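Local coordinates for protein glycoside Hydrolase (Bacteroides plebeius, PDB 5T3B) that belongs to glycoside hydrolase family 50 and probably cleaves glycosidic bonds in agarose-like polysaccharides in a gut bacterium, at residues 38-43 with 57-62; 119-124 with 471-476; 172-177 with 237-242; 231-236 with 323-328. All coordinates share one frame; numbering follows the deposited sequence.

Interaction 1: 38-43 with 57-62; sequences KQYQPI and EAKTRI. With EDO (1,2-ethanediol), chain P.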
loop_
_atom_site.group_PDB
_atom_site.type_symbol
_atom_site.label_atom_id
_atom_site.label_comp_id
_atom_site.label_asym_id
_atom_site.label_seq_id
_atom_site.Cartn_x
_atom_site.Cartn_y
_atom_site.Cartn_z
ATOM N N LYS A 38 -8.884 8.660 -22.565
ATOM C CA LYS A 38 -7.765 9.525 -22.946
ATOM C C LYS A 38 -6.742 8.828 -23.848
ATOM O O LYS A 38 -6.428 7.651 -23.681
ATOM C CB LYS A 38 -7.054 10.002 -21.709
ATOM C CG LYS A 38 -7.925 10.737 -20.721
ATOM C CD LYS A 38 -8.574 11.999 -21.301
ATOM C CE LYS A 38 -9.266 12.723 -20.167
ATOM N NZ LYS A 38 -10.109 13.865 -20.534
ATOM N N GLN A 39 -6.237 9.617 -24.790
ATOM C CA GLN A 39 -5.225 9.183 -25.667
ATOM C C GLN A 39 -3.815 9.453 -25.152
ATOM O O GLN A 39 -3.619 10.306 -24.282
ATOM C CB GLN A 39 -5.396 9.769 -27.062
ATOM C CG GLN A 39 -6.660 9.455 -27.813
ATOM C CD GLN A 39 -6.482 10.085 -29.245
ATOM O OE1 GLN A 39 -6.261 11.277 -29.377
ATOM N NE2 GLN A 39 -6.403 9.252 -30.231
ATOM N N TYR A 40 -2.857 8.702 -25.701
ATOM C CA TYR A 40 -1.444 8.922 -25.381
ATOM C C TYR A 40 -0.617 8.536 -26.549
ATOM O O TYR A 40 -1.082 7.760 -27.396
ATOM C CB TYR A 40 -1.040 8.153 -24.114
ATOM C CG TYR A 40 -0.818 6.671 -24.258
ATOM C CD1 TYR A 40 -1.882 5.805 -24.642
ATOM C CD2 TYR A 40 0.432 6.112 -24.025
ATOM C CE1 TYR A 40 -1.682 4.425 -24.774
ATOM C CE2 TYR A 40 0.625 4.737 -24.145
ATOM C CZ TYR A 40 -0.411 3.910 -24.534
ATOM O OH TYR A 40 -0.177 2.544 -24.637
ATOM N N GLN A 41 0.615 9.042 -26.572
ATOM C CA GLN A 41 1.587 8.567 -27.552
ATOM C C GLN A 41 2.555 7.600 -26.882
ATOM O O GLN A 41 3.286 7.990 -25.991
ATOM C CB GLN A 41 2.323 9.724 -28.147
ATOM C CG GLN A 41 1.452 10.650 -28.920
ATOM C CD GLN A 41 2.297 11.671 -29.602
ATOM O OE1 GLN A 41 2.503 12.718 -29.046
ATOM N NE2 GLN A 41 2.909 11.307 -30.771
ATOM N N PRO A 42 2.508 6.324 -27.261
ATOM C CA PRO A 42 3.237 5.320 -26.496
ATOM C C PRO A 42 4.733 5.327 -26.755
ATOM O O PRO A 42 5.215 5.660 -27.864
ATOM C CB PRO A 42 2.628 4.007 -26.925
ATOM C CG PRO A 42 1.985 4.283 -28.259
ATOM C CD PRO A 42 1.663 5.710 -28.299
ATOM N N ILE A 43 5.476 4.995 -25.706
ATOM C CA ILE A 43 6.877 4.579 -25.826
ATOM C C ILE A 43 7.040 3.118 -25.488
ATOM O O ILE A 43 6.136 2.494 -24.915
ATOM C CB ILE A 43 7.820 5.500 -24.974
ATOM C CG1 ILE A 43 7.547 5.378 -23.484
ATOM C CG2 ILE A 43 7.736 6.949 -25.404
ATOM C CD1 ILE A 43 8.698 5.834 -22.600
ATOM N N GLU A 57 9.527 -5.966 -24.515
ATOM C CA GLU A 57 9.177 -4.594 -24.827
ATOM C C GLU A 57 7.748 -4.312 -24.455
ATOM O O GLU A 57 6.837 -4.964 -24.936
ATOM C CB GLU A 57 9.329 -4.368 -26.329
ATOM C CG GLU A 57 10.790 -4.461 -26.795
ATOM C CD GLU A 57 11.040 -4.165 -28.244
ATOM O OE1 GLU A 57 10.102 -4.183 -29.027
ATOM O OE2 GLU A 57 12.202 -3.932 -28.584
ATOM N N ALA A 58 7.534 -3.324 -23.594
ATOM C CA ALA A 58 6.258 -2.952 -23.062
ATOM C C ALA A 58 5.835 -1.551 -23.487
ATOM O O ALA A 58 6.572 -0.585 -23.262
ATOM C CB ALA A 58 6.263 -3.028 -21.536
ATOM N N LYS A 59 4.643 -1.477 -24.064
ATOM C CA LYS A 59 4.053 -0.175 -24.343
ATOM C C LYS A 59 3.807 0.549 -23.061
ATOM O O LYS A 59 3.222 0.006 -22.095
ATOM C CB LYS A 59 2.778 -0.278 -25.153
ATOM C CG LYS A 59 2.918 -0.410 -26.633
ATOM C CD LYS A 59 1.491 -0.205 -27.234
ATOM C CE LYS A 59 1.546 -0.165 -28.678
ATOM N NZ LYS A 59 0.125 -0.275 -29.048
ATOM N N THR A 60 4.232 1.793 -22.994
ATOM C CA THR A 60 4.212 2.553 -21.735
ATOM C C THR A 60 3.703 3.970 -21.993
ATOM O O THR A 60 4.045 4.606 -23.007
ATOM C CB THR A 60 5.659 2.542 -21.177
ATOM O OG1 THR A 60 6.081 1.202 -21.008
ATOM C CG2 THR A 60 5.833 3.206 -19.907
ATOM N N ARG A 61 2.970 4.478 -21.013
ATOM C CA ARG A 61 2.385 5.797 -20.985
ATOM C C ARG A 61 3.186 6.640 -20.022
ATOM O O ARG A 61 3.188 6.361 -18.811
ATOM C CB ARG A 61 0.900 5.731 -20.568
ATOM C CG ARG A 61 0.242 7.103 -20.547
ATOM C CD ARG A 61 -1.268 7.000 -20.424
ATOM N NE ARG A 61 -1.684 6.432 -19.139
ATOM C CZ ARG A 61 -2.926 6.436 -18.675
ATOM N NH1 ARG A 61 -3.884 7.106 -19.305
ATOM N NH2 ARG A 61 -3.180 5.820 -17.544
ATOM N N ILE A 62 3.787 7.733 -20.508
ATOM C CA ILE A 62 4.473 8.648 -19.652
ATOM C C ILE A 62 3.840 10.066 -19.722
ATOM O O ILE A 62 3.173 10.422 -20.698
ATOM C CB ILE A 62 6.005 8.715 -19.902
ATOM C CG1 ILE A 62 6.352 9.188 -21.310
ATOM C CG2 ILE A 62 6.655 7.380 -19.628
ATOM C CD1 ILE A 62 7.830 9.544 -21.487
HETATM C C1 EDO P . -1.402 -0.556 -21.966
HETATM O O1 EDO P . -1.794 -0.866 -20.612
HETATM C C2 EDO P . 0.058 -0.185 -21.974
HETATM O O2 EDO P . 0.425 1.232 -22.216
HETATM O O HOH W 1 -4.046 8.195 -21.979
HETATM O O HOH W 2 4.087 7.423 -23.422
#

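Interaction 2: 119-124 with 471-476; sequences YPYYVR and NVYNLI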
loop_
_atom_site.group_PDB
_atom_site.type_symbol
_atom_site.label_atom_id
_atom_site.label_comp_id
_atom_site.label_asym_id
_atom_site.label_seq_id
_atom_site.Cartn_x
_atom_site.Cartn_y
_atom_site.Cartn_z
ATOM N N TYR A 119 -8.627 19.333 4.072
ATOM C CA TYR A 119 -8.132 19.413 2.731
ATOM C C TYR A 119 -7.827 18.019 2.166
ATOM O O TYR A 119 -7.426 17.125 2.921
ATOM C CB TYR A 119 -6.900 20.297 2.657
ATOM C CG TYR A 119 -7.180 21.723 2.969
ATOM C CD1 TYR A 119 -7.470 22.635 1.956
ATOM C CD2 TYR A 119 -7.169 22.169 4.278
ATOM C CE1 TYR A 119 -7.774 23.951 2.269
ATOM C CE2 TYR A 119 -7.488 23.462 4.581
ATOM C CZ TYR A 119 -7.782 24.337 3.598
ATOM O OH TYR A 119 -8.061 25.654 3.924
ATOM N N PRO A 120 -8.048 17.863 0.870
ATOM C CA PRO A 120 -7.839 16.536 0.257
ATOM C C PRO A 120 -6.319 16.220 0.160
ATOM O O PRO A 120 -5.579 16.982 -0.470
ATOM C CB PRO A 120 -8.458 16.672 -1.143
ATOM C CG PRO A 120 -8.367 18.129 -1.429
ATOM C CD PRO A 120 -8.537 18.832 -0.125
ATOM N N TYR A 121 -5.935 15.091 0.736
ATOM C CA TYR A 121 -4.572 14.628 0.714
ATOM C C TYR A 121 -4.499 13.412 -0.172
ATOM O O TYR A 121 -4.953 12.330 0.239
ATOM C CB TYR A 121 -4.057 14.268 2.121
ATOM C CG TYR A 121 -2.699 13.621 2.118
ATOM C CD1 TYR A 121 -1.642 14.202 1.403
ATOM C CD2 TYR A 121 -2.493 12.393 2.729
ATOM C CE1 TYR A 121 -0.428 13.587 1.286
ATOM C CE2 TYR A 121 -1.246 11.762 2.627
ATOM C CZ TYR A 121 -0.229 12.363 1.916
ATOM O OH TYR A 121 0.992 11.730 1.742
ATOM N N TYR A 122 -3.917 13.530 -1.345
ATOM C CA TYR A 122 -3.682 12.405 -2.214
ATOM C C TYR A 122 -2.454 11.701 -1.691
ATOM O O TYR A 122 -1.370 12.294 -1.615
ATOM C CB TYR A 122 -3.545 12.824 -3.679
ATOM C CG TYR A 122 -3.641 11.626 -4.580
ATOM C CD1 TYR A 122 -4.856 11.072 -4.909
ATOM C CD2 TYR A 122 -2.501 10.937 -5.001
ATOM C CE1 TYR A 122 -4.948 9.930 -5.668
ATOM C CE2 TYR A 122 -2.607 9.763 -5.737
ATOM C CZ TYR A 122 -3.845 9.267 -6.097
ATOM O OH TYR A 122 -3.936 8.126 -6.832
ATOM N N VAL A 123 -2.587 10.434 -1.279
ATOM C CA VAL A 123 -1.491 9.793 -0.565
ATOM C C VAL A 123 -0.321 9.543 -1.519
ATOM O O VAL A 123 -0.482 8.870 -2.550
ATOM C CB VAL A 123 -1.901 8.459 0.087
ATOM C CG1 VAL A 123 -0.729 7.858 0.811
ATOM C CG2 VAL A 123 -3.072 8.692 1.040
ATOM N N ARG A 124 0.872 10.060 -1.153
ATOM C CA ARG A 124 2.134 9.775 -1.839
ATOM C C ARG A 124 3.146 9.474 -0.758
ATOM O O ARG A 124 3.637 10.365 -0.097
ATOM C CB ARG A 124 2.522 10.940 -2.733
ATOM C CG ARG A 124 1.680 11.053 -4.004
ATOM C CD ARG A 124 1.470 12.492 -4.454
ATOM N NE ARG A 124 0.659 13.182 -3.447
ATOM C CZ ARG A 124 0.742 14.457 -3.106
ATOM N NH1 ARG A 124 1.415 15.313 -3.861
ATOM N NH2 ARG A 124 0.135 14.855 -2.000
ATOM N N ASN A 471 1.698 17.026 -9.536
ATOM C CA ASN A 471 0.581 17.259 -10.450
ATOM C C ASN A 471 -0.639 16.356 -10.208
ATOM O O ASN A 471 -1.596 16.421 -10.980
ATOM C CB ASN A 471 1.064 17.164 -11.917
ATOM C CG ASN A 471 1.916 18.329 -12.257
ATOM O OD1 ASN A 471 3.181 18.279 -12.297
ATOM N ND2 ASN A 471 1.286 19.435 -12.350
ATOM N N VAL A 472 -0.622 15.529 -9.153
ATOM C CA VAL A 472 -1.706 14.602 -8.986
ATOM C C VAL A 472 -3.088 15.263 -8.978
ATOM O O VAL A 472 -4.063 14.706 -9.503
ATOM C CB VAL A 472 -1.555 13.651 -7.780
ATOM C CG1 VAL A 472 -0.391 12.710 -7.979
ATOM C CG2 VAL A 472 -1.424 14.431 -6.461
ATOM N N TYR A 473 -3.190 16.416 -8.323
ATOM C CA TYR A 473 -4.501 17.030 -8.178
ATOM C C TYR A 473 -5.046 17.527 -9.533
ATOM O O TYR A 473 -6.213 17.364 -9.852
ATOM C CB TYR A 473 -4.460 18.149 -7.127
ATOM C CG TYR A 473 -4.014 17.675 -5.766
ATOM C CD1 TYR A 473 -4.841 16.889 -4.973
ATOM C CD2 TYR A 473 -2.745 17.908 -5.292
ATOM C CE1 TYR A 473 -4.454 16.453 -3.708
ATOM C CE2 TYR A 473 -2.321 17.461 -4.066
ATOM C CZ TYR A 473 -3.162 16.695 -3.264
ATOM O OH TYR A 473 -2.824 16.227 -2.031
ATOM N N ASN A 474 -4.159 18.132 -10.333
ATOM C CA ASN A 474 -4.615 18.600 -11.647
ATOM C C ASN A 474 -4.723 17.466 -12.692
ATOM O O ASN A 474 -5.546 17.535 -13.600
ATOM C CB ASN A 474 -3.858 19.802 -12.110
ATOM C CG ASN A 474 -2.412 19.523 -12.463
ATOM O OD1 ASN A 474 -2.129 18.825 -13.460
ATOM N ND2 ASN A 474 -1.506 20.011 -11.662
ATOM N N LEU A 475 -3.967 16.381 -12.488
ATOM C CA LEU A 475 -4.154 15.202 -13.290
ATOM C C LEU A 475 -5.534 14.564 -13.028
ATOM O O LEU A 475 -6.191 14.077 -13.951
ATOM C CB LEU A 475 -3.031 14.203 -13.064
ATOM C CG LEU A 475 -1.780 14.535 -13.865
ATOM C CD1 LEU A 475 -0.568 13.815 -13.262
ATOM C CD2 LEU A 475 -1.949 14.211 -15.352
ATOM N N ILE A 476 -5.885 14.478 -11.765
ATOM C CA ILE A 476 -7.209 13.991 -11.390
ATOM C C ILE A 476 -8.284 14.833 -12.082
ATOM O O ILE A 476 -9.275 14.298 -12.550
ATOM C CB ILE A 476 -7.339 13.877 -9.866
ATOM C CG1 ILE A 476 -6.541 12.652 -9.425
ATOM C CG2 ILE A 476 -8.814 13.813 -9.441
ATOM C CD1 ILE A 476 -6.298 12.638 -7.939
#

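Interaction 3: 172-177 with 237-242; sequences GDKAVN and FGMFRN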
loop_
_atom_site.group_PDB
_atom_site.type_symbol
_atom_site.label_atom_id
_atom_site.label_comp_id
_atom_site.label_asym_id
_atom_site.label_seq_id
_atom_site.Cartn_x
_atom_site.Cartn_y
_atom_site.Cartn_z
ATOM N N GLY A 172 12.421 3.577 13.696
ATOM C CA GLY A 172 11.937 4.462 12.661
ATOM C C GLY A 172 10.616 5.064 13.089
ATOM O O GLY A 172 10.373 6.270 12.904
ATOM N N ASP A 173 9.694 4.239 13.599
ATOM C CA ASP A 173 8.394 4.762 14.023
ATOM C C ASP A 173 8.581 5.810 15.126
ATOM O O ASP A 173 7.910 6.862 15.051
ATOM C CB ASP A 173 7.533 3.653 14.545
ATOM C CG ASP A 173 6.925 2.747 13.453
ATOM O OD1 ASP A 173 6.991 3.075 12.274
ATOM O OD2 ASP A 173 6.365 1.692 13.837
ATOM N N LYS A 174 9.438 5.556 16.126
ATOM C CA LYS A 174 9.636 6.529 17.222
ATOM C C LYS A 174 10.312 7.808 16.676
ATOM O O LYS A 174 9.974 8.883 17.109
ATOM C CB LYS A 174 10.433 5.907 18.345
ATOM C CG LYS A 174 10.662 6.846 19.498
ATOM C CD LYS A 174 11.097 6.171 20.729
ATOM C CE LYS A 174 10.961 7.120 21.915
ATOM N NZ LYS A 174 11.704 8.390 21.795
ATOM N N ALA A 175 11.275 7.654 15.788
ATOM C CA ALA A 175 11.969 8.827 15.244
ATOM C C ALA A 175 10.998 9.790 14.613
ATOM O O ALA A 175 11.040 10.987 14.860
ATOM C CB ALA A 175 13.015 8.396 14.254
ATOM N N VAL A 176 10.127 9.282 13.771
ATOM C CA VAL A 176 9.161 10.113 13.078
ATOM C C VAL A 176 8.110 10.656 14.089
ATOM O O VAL A 176 7.717 11.812 14.013
ATOM C CB VAL A 176 8.502 9.355 11.950
ATOM C CG1 VAL A 176 7.377 10.134 11.350
ATOM C CG2 VAL A 176 9.533 8.999 10.887
ATOM N N ASN A 177 7.690 9.802 15.010
ATOM C CA ASN A 177 6.712 10.203 15.992
ATOM C C ASN A 177 7.216 11.356 16.845
ATOM O O ASN A 177 6.525 12.347 17.071
ATOM C CB ASN A 177 6.299 8.968 16.809
ATOM C CG ASN A 177 5.037 9.179 17.610
ATOM O OD1 ASN A 177 5.070 9.645 18.749
ATOM N ND2 ASN A 177 3.936 8.793 17.030
ATOM N N PHE A 237 -0.097 0.769 20.734
ATOM C CA PHE A 237 -0.710 1.877 20.105
ATOM C C PHE A 237 -0.529 3.237 20.838
ATOM O O PHE A 237 -1.063 4.231 20.428
ATOM C CB PHE A 237 -2.192 1.646 19.774
ATOM C CG PHE A 237 -2.413 0.728 18.611
ATOM C CD1 PHE A 237 -2.658 1.258 17.372
ATOM C CD2 PHE A 237 -2.326 -0.627 18.711
ATOM C CE1 PHE A 237 -2.795 0.462 16.261
ATOM C CE2 PHE A 237 -2.479 -1.440 17.611
ATOM C CZ PHE A 237 -2.704 -0.904 16.384
ATOM N N GLY A 238 0.268 3.228 21.894
ATOM C CA GLY A 238 0.382 4.401 22.755
ATOM C C GLY A 238 0.829 5.660 22.068
ATOM O O GLY A 238 0.246 6.704 22.270
ATOM N N MET A 239 1.802 5.533 21.175
ATOM C CA MET A 239 2.271 6.755 20.494
ATOM C C MET A 239 1.429 7.172 19.283
ATOM O O MET A 239 1.597 8.248 18.727
ATOM C CB MET A 239 3.729 6.633 20.094
ATOM C CG MET A 239 3.997 5.678 18.987
ATOM S SD MET A 239 5.771 5.734 18.414
ATOM C CE MET A 239 6.604 5.408 19.829
ATOM N N PHE A 240 0.501 6.301 18.897
ATOM C CA PHE A 240 -0.270 6.502 17.698
ATOM C C PHE A 240 -1.686 6.996 17.945
ATOM O O PHE A 240 -2.263 7.737 17.134
ATOM C CB PHE A 240 -0.311 5.263 16.840
ATOM C CG PHE A 240 1.049 4.729 16.479
ATOM C CD1 PHE A 240 1.955 5.516 15.744
ATOM C CD2 PHE A 240 1.499 3.504 16.904
ATOM C CE1 PHE A 240 3.228 5.039 15.422
ATOM C CE2 PHE A 240 2.759 3.025 16.553
ATOM C CZ PHE A 240 3.616 3.806 15.820
ATOM N N ARG A 241 -2.272 6.578 19.055
ATOM C CA ARG A 241 -3.660 6.937 19.287
ATOM C C ARG A 241 -3.777 8.451 19.535
ATOM O O ARG A 241 -2.927 9.045 20.196
ATOM C CB ARG A 241 -4.227 6.139 20.464
ATOM C CG ARG A 241 -3.615 6.445 21.799
ATOM C CD ARG A 241 -4.507 5.733 22.815
ATOM N NE ARG A 241 -4.492 4.282 22.741
ATOM C CZ ARG A 241 -3.599 3.549 23.361
ATOM N NH1 ARG A 241 -2.702 4.129 24.204
ATOM N NH2 ARG A 241 -3.597 2.234 23.153
ATOM N N ASN A 242 -4.855 9.031 19.019
ATOM C CA ASN A 242 -5.142 10.454 19.207
ATOM C C ASN A 242 -4.038 11.382 18.743
ATOM O O ASN A 242 -3.844 12.469 19.242
ATOM C CB ASN A 242 -5.507 10.739 20.661
ATOM C CG ASN A 242 -6.711 9.935 21.094
ATOM O OD1 ASN A 242 -6.669 9.122 22.064
ATOM N ND2 ASN A 242 -7.732 10.089 20.374
#

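Interaction 4: 231-236 with 323-328; sequences YLNSDA and KASKDP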
loop_
_atom_site.group_PDB
_atom_site.type_symbol
_atom_site.label_atom_id
_atom_site.label_comp_id
_atom_site.label_asym_id
_atom_site.label_seq_id
_atom_site.Cartn_x
_atom_site.Cartn_y
_atom_site.Cartn_z
ATOM N N TYR A 231 -5.487 -5.242 22.381
ATOM C CA TYR A 231 -4.258 -4.807 21.712
ATOM C C TYR A 231 -4.388 -3.364 21.286
ATOM O O TYR A 231 -3.461 -2.584 21.467
ATOM C CB TYR A 231 -3.974 -5.740 20.544
ATOM C CG TYR A 231 -2.567 -5.571 19.982
ATOM C CD1 TYR A 231 -1.442 -5.776 20.761
ATOM C CD2 TYR A 231 -2.372 -5.261 18.640
ATOM C CE1 TYR A 231 -0.140 -5.664 20.227
ATOM C CE2 TYR A 231 -1.103 -5.123 18.101
ATOM C CZ TYR A 231 -0.007 -5.343 18.874
ATOM O OH TYR A 231 1.249 -5.234 18.368
ATOM N N LEU A 232 -5.532 -2.950 20.750
ATOM C CA LEU A 232 -5.728 -1.552 20.388
ATOM C C LEU A 232 -5.584 -0.577 21.530
ATOM O O LEU A 232 -5.171 0.530 21.320
ATOM C CB LEU A 232 -7.077 -1.294 19.719
ATOM C CG LEU A 232 -7.066 -1.309 18.172
ATOM C CD1 LEU A 232 -6.371 -0.080 17.621
ATOM C CD2 LEU A 232 -6.503 -2.581 17.577
ATOM N N ASN A 233 -5.938 -1.056 22.724
ATOM C CA ASN A 233 -5.816 -0.239 23.938
ATOM C C ASN A 233 -4.492 -0.368 24.686
ATOM O O ASN A 233 -4.305 0.257 25.720
ATOM C CB ASN A 233 -7.041 -0.475 24.839
ATOM C CG ASN A 233 -8.164 0.459 24.530
ATOM O OD1 ASN A 233 -8.088 1.320 23.654
ATOM N ND2 ASN A 233 -9.262 0.288 25.256
ATOM N N SER A 234 -3.562 -1.140 24.113
ATOM C CA SER A 234 -2.314 -1.401 24.751
ATOM C C SER A 234 -1.268 -0.371 24.401
ATOM O O SER A 234 -1.441 0.475 23.511
ATOM C CB SER A 234 -1.842 -2.799 24.357
ATOM O OG SER A 234 -1.252 -2.804 23.083
ATOM N N ASP A 235 -0.091 -0.560 24.996
ATOM C CA ASP A 235 1.057 0.305 24.746
ATOM C C ASP A 235 1.551 0.208 23.304
ATOM O O ASP A 235 2.247 1.117 22.808
ATOM C CB ASP A 235 2.227 -0.007 25.730
ATOM C CG ASP A 235 1.975 0.441 27.167
ATOM O OD1 ASP A 235 1.080 1.306 27.429
ATOM O OD2 ASP A 235 2.746 -0.048 28.072
ATOM N N ALA A 236 1.158 -0.835 22.591
ATOM C CA ALA A 236 1.574 -0.937 21.155
ATOM C C ALA A 236 1.026 0.215 20.303
ATOM O O ALA A 236 1.654 0.605 19.298
ATOM C CB ALA A 236 1.087 -2.261 20.624
ATOM N N LYS A 323 -13.157 0.812 17.107
ATOM C CA LYS A 323 -14.358 1.548 17.510
ATOM C C LYS A 323 -14.512 1.517 19.012
ATOM O O LYS A 323 -14.934 2.522 19.602
ATOM C CB LYS A 323 -15.573 0.962 16.829
ATOM C CG LYS A 323 -16.891 1.413 17.452
ATOM C CD LYS A 323 -18.036 0.833 16.665
ATOM C CE LYS A 323 -19.379 1.107 17.327
ATOM N NZ LYS A 323 -19.333 2.344 18.118
ATOM N N ALA A 324 -14.113 0.407 19.630
ATOM C CA ALA A 324 -14.215 0.274 21.094
ATOM C C ALA A 324 -13.083 0.876 21.900
ATOM O O ALA A 324 -13.106 0.882 23.149
ATOM C CB ALA A 324 -14.347 -1.208 21.483
ATOM N N SER A 325 -12.072 1.379 21.205
ATOM C CA SER A 325 -10.815 1.782 21.814
ATOM C C SER A 325 -10.852 3.182 22.379
ATOM O O SER A 325 -11.812 3.909 22.173
ATOM C CB SER A 325 -9.678 1.699 20.785
ATOM O OG SER A 325 -9.729 2.782 19.837
ATOM N N LYS A 326 -9.713 3.588 22.928
ATOM C CA LYS A 326 -9.458 4.943 23.351
ATOM C C LYS A 326 -9.331 5.938 22.187
ATOM O O LYS A 326 -9.257 7.143 22.434
ATOM C CB LYS A 326 -8.136 4.937 24.138
ATOM C CG LYS A 326 -8.175 4.120 25.420
ATOM C CD LYS A 326 -6.741 3.755 25.891
ATOM C CE LYS A 326 -6.741 2.807 27.070
ATOM N NZ LYS A 326 -5.321 2.510 27.358
ATOM N N ASP A 327 -9.333 5.468 20.952
ATOM C CA ASP A 327 -9.265 6.388 19.780
ATOM C C ASP A 327 -10.074 5.813 18.585
ATOM O O ASP A 327 -9.487 5.249 17.637
ATOM C CB ASP A 327 -7.855 6.716 19.357
ATOM C CG ASP A 327 -7.831 7.647 18.158
ATOM O OD1 ASP A 327 -8.922 8.221 17.799
ATOM O OD2 ASP A 327 -6.767 7.762 17.525
ATOM N N PRO A 328 -11.385 5.955 18.604
ATOM C CA PRO A 328 -12.168 5.427 17.499
ATOM C C PRO A 328 -11.986 6.108 16.150
ATOM O O PRO A 328 -12.488 5.644 15.155
ATOM C CB PRO A 328 -13.614 5.592 17.957
ATOM C CG PRO A 328 -13.536 5.859 19.388
ATOM C CD PRO A 328 -12.209 6.455 19.724
HETATM O O HOH W 3 -11.700 1.874 25.268
#

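Interaction 1: 38-43 with 57-62
Ile43 and Thr60 form an antiparallel hydrogen-bonded pair in the beta hairpin of strands 39-48 and 56-60. Ile43 N donates to Thr60 O at 3.1 Å, and Thr60 N returns a bond to Ile43 O at 2.8 Å. Toward Tyr40 and Ile62 the two segments diverge, and a water takes over. It donates to Gln41 O and Thr60 O and accepts from Ile62 N.

Tyr40 spans the diverging segments. With CG held between the backbone N and the carbonyl carbon (chi1 77°), its ring reaches across to Arg61. Tyr40 CD2 lies 3.5 Å from Arg61 CB, and the two side chains cross at about a right angle. Thr60 O comes to the ring edge, near its plane. The guanidinium is turned well out of the ring plane, by 70°. Arg61 NH1 donates to a second water, and NH2 makes a salt bridge to Glu428.

Ile43 CD1 also meets Ile62 CG2 at 3.9 Å. Both isoleucines rest on Phe417 of helix 412-427, which joins the hairpin to the rest of the fold. Lys59 passes Tyr40 with its aliphatic part and pairs with Glu31.

A 1,2-ethanediol, probably from the crystallisation liquor, sits beside the ring: its O2 hydrogen-bonds to Tyr40 OH at 2.8 Å, with Lys59 O as a weak alternative acceptor.

Interaction 2: 119-124 with 471-476
Val472 CG2 lies over one face of the Arg124 guanidinium, 3.9 Å from NE, while Tyr122 O sits at its edge, in plane. The same methyl covers a face of the Tyr473 ring, off toward the rim. The ring and guanidinium planes stand 78° apart.

Tyr473 projects from its helix to the strand, and its OH accepts from Tyr122 N at 3.0 Å. That bond is nearly straight (171°). The hydroxyl also bonds to Gly87 O. The Tyr122 side chain packs back on the helix, with CB 3.7 Å from Tyr473 CE1 and CD1 3.7 Å from Ile476 CD1.

Arg124 bends at chi2 and chi3, which folds it back on its own strand. NE and NH2 both grip Tyr122 O, NE at 2.9 Å. NH2 also reaches Gly87 O, and NH1 reaches Tyr79 OH and Asn469 O. A leucine in place of Arg124 would probably leave Tyr122 O without these two donors and Asn469 O without its charged partner.

The contact sets the C-terminal helix 472-480 against strand 120-126. That strand runs parallel to strands 163-165 and 432-437, consistent with the (beta/alpha)8 barrel of family 50.

Interaction 3: 172-177 with 237-242
One hydrogen bond crosses from helix 169-182 to the loop after helix 224-232: Asn177 ND2 donates to Met239 O at 2.9 Å. The bond is fairly straight at the hydrogen (155°). The donor stands well above the carbonyl plane, 54° out of it, and does not use a lone pair direction. Met239 O takes a second bond from Asn243 ND2. Asn177 can reach across because its CG is anti to the backbone N (chi1 -165°).

The van der Waals contacts centre on Met239. Its SD lies 3.6 Å from Asn177 CB, so the thioether crosses the amide side chain that bonds its own carbonyl. Its CE goes on to Lys174, 4.1 Å from CB. Met239 CG also sits over the centre of the Phe240 ring, 3.5 Å above its plane.

Phe240 makes a lighter contact with the helix. Its CZ is 4.0 Å from Asp173 OD2, with ring and carboxylate nearly perpendicular. The ring packs further on Gln189 and Pro191.

Charge takes little part. Lys174 turns its amine away to a salt bridge with Asp178. With an alanine at Asn177, Met239 O would probably keep only its bond from Asn243 ND2, and Met239 SD would pack less closely, against CB alone.

Helix and loop thus meet mainly by van der Waals contact of the thioether, with a single polar tie.

Interaction 4: 231-236 with 323-328
Asn233 and Lys326 cross obliquely, and each side chain reaches the other's backbone. Asn233 OD1 accepts from Lys326 N at 2.9 Å, with the donor in the carbonyl plane on a lone pair. In the reverse sense, the lysine runs extended past the amide, its CG 3.3 Å from OD1. Its NZ then meets Asn233 O at 3.0 Å, again on a lone pair. The amine lies near the C-terminal end of helix 224-232, where a positive charge would be expected to suit the helix dipole.

The other half of the amide is used as well. Asn233 ND2 donates to a water, and that water donates to Ala324 O. OD1 directly and ND2 through the water are thus tied to 323-328, which should limit the amide's rotation.

Beside the polar pair, Ser325 CB packs 4.1 Å from Leu232 CB. Leu232 continues onto Ala321 and Val322 of helix 300-324. The Ser325 hydroxyl accepts from Asp327 N at 2.9 Å and bonds to Val322 O of that helix.

The arrangement joins the C-terminal parts of two helices at the surface. Each segment leaves its helix through an ST turn, one made by Ser234 OG with Ala236 N and the other by Ser325 OG with Asp327 N.

From the N terminus, interaction 1 comes first and closes a short hairpin. It is complete before the others begin. Interaction 2 then joins strand 120-126 to the C-terminal helix 472-480, and so spans most of the chain. Interactions 3 and 4 both fall within that span. Their segments alternate along the sequence, so the two contacts cross. They also touch: Asn242 N lies 2.7 Å from Asp327 OD2, and Arg241 NH2 lies 2.8 Å from Ser234 O. Together they link helices 169-182, 224-232 and 300-324. Interaction 1 lies across the chain's centre from them, its own centre about 41 Å from that of interaction 3.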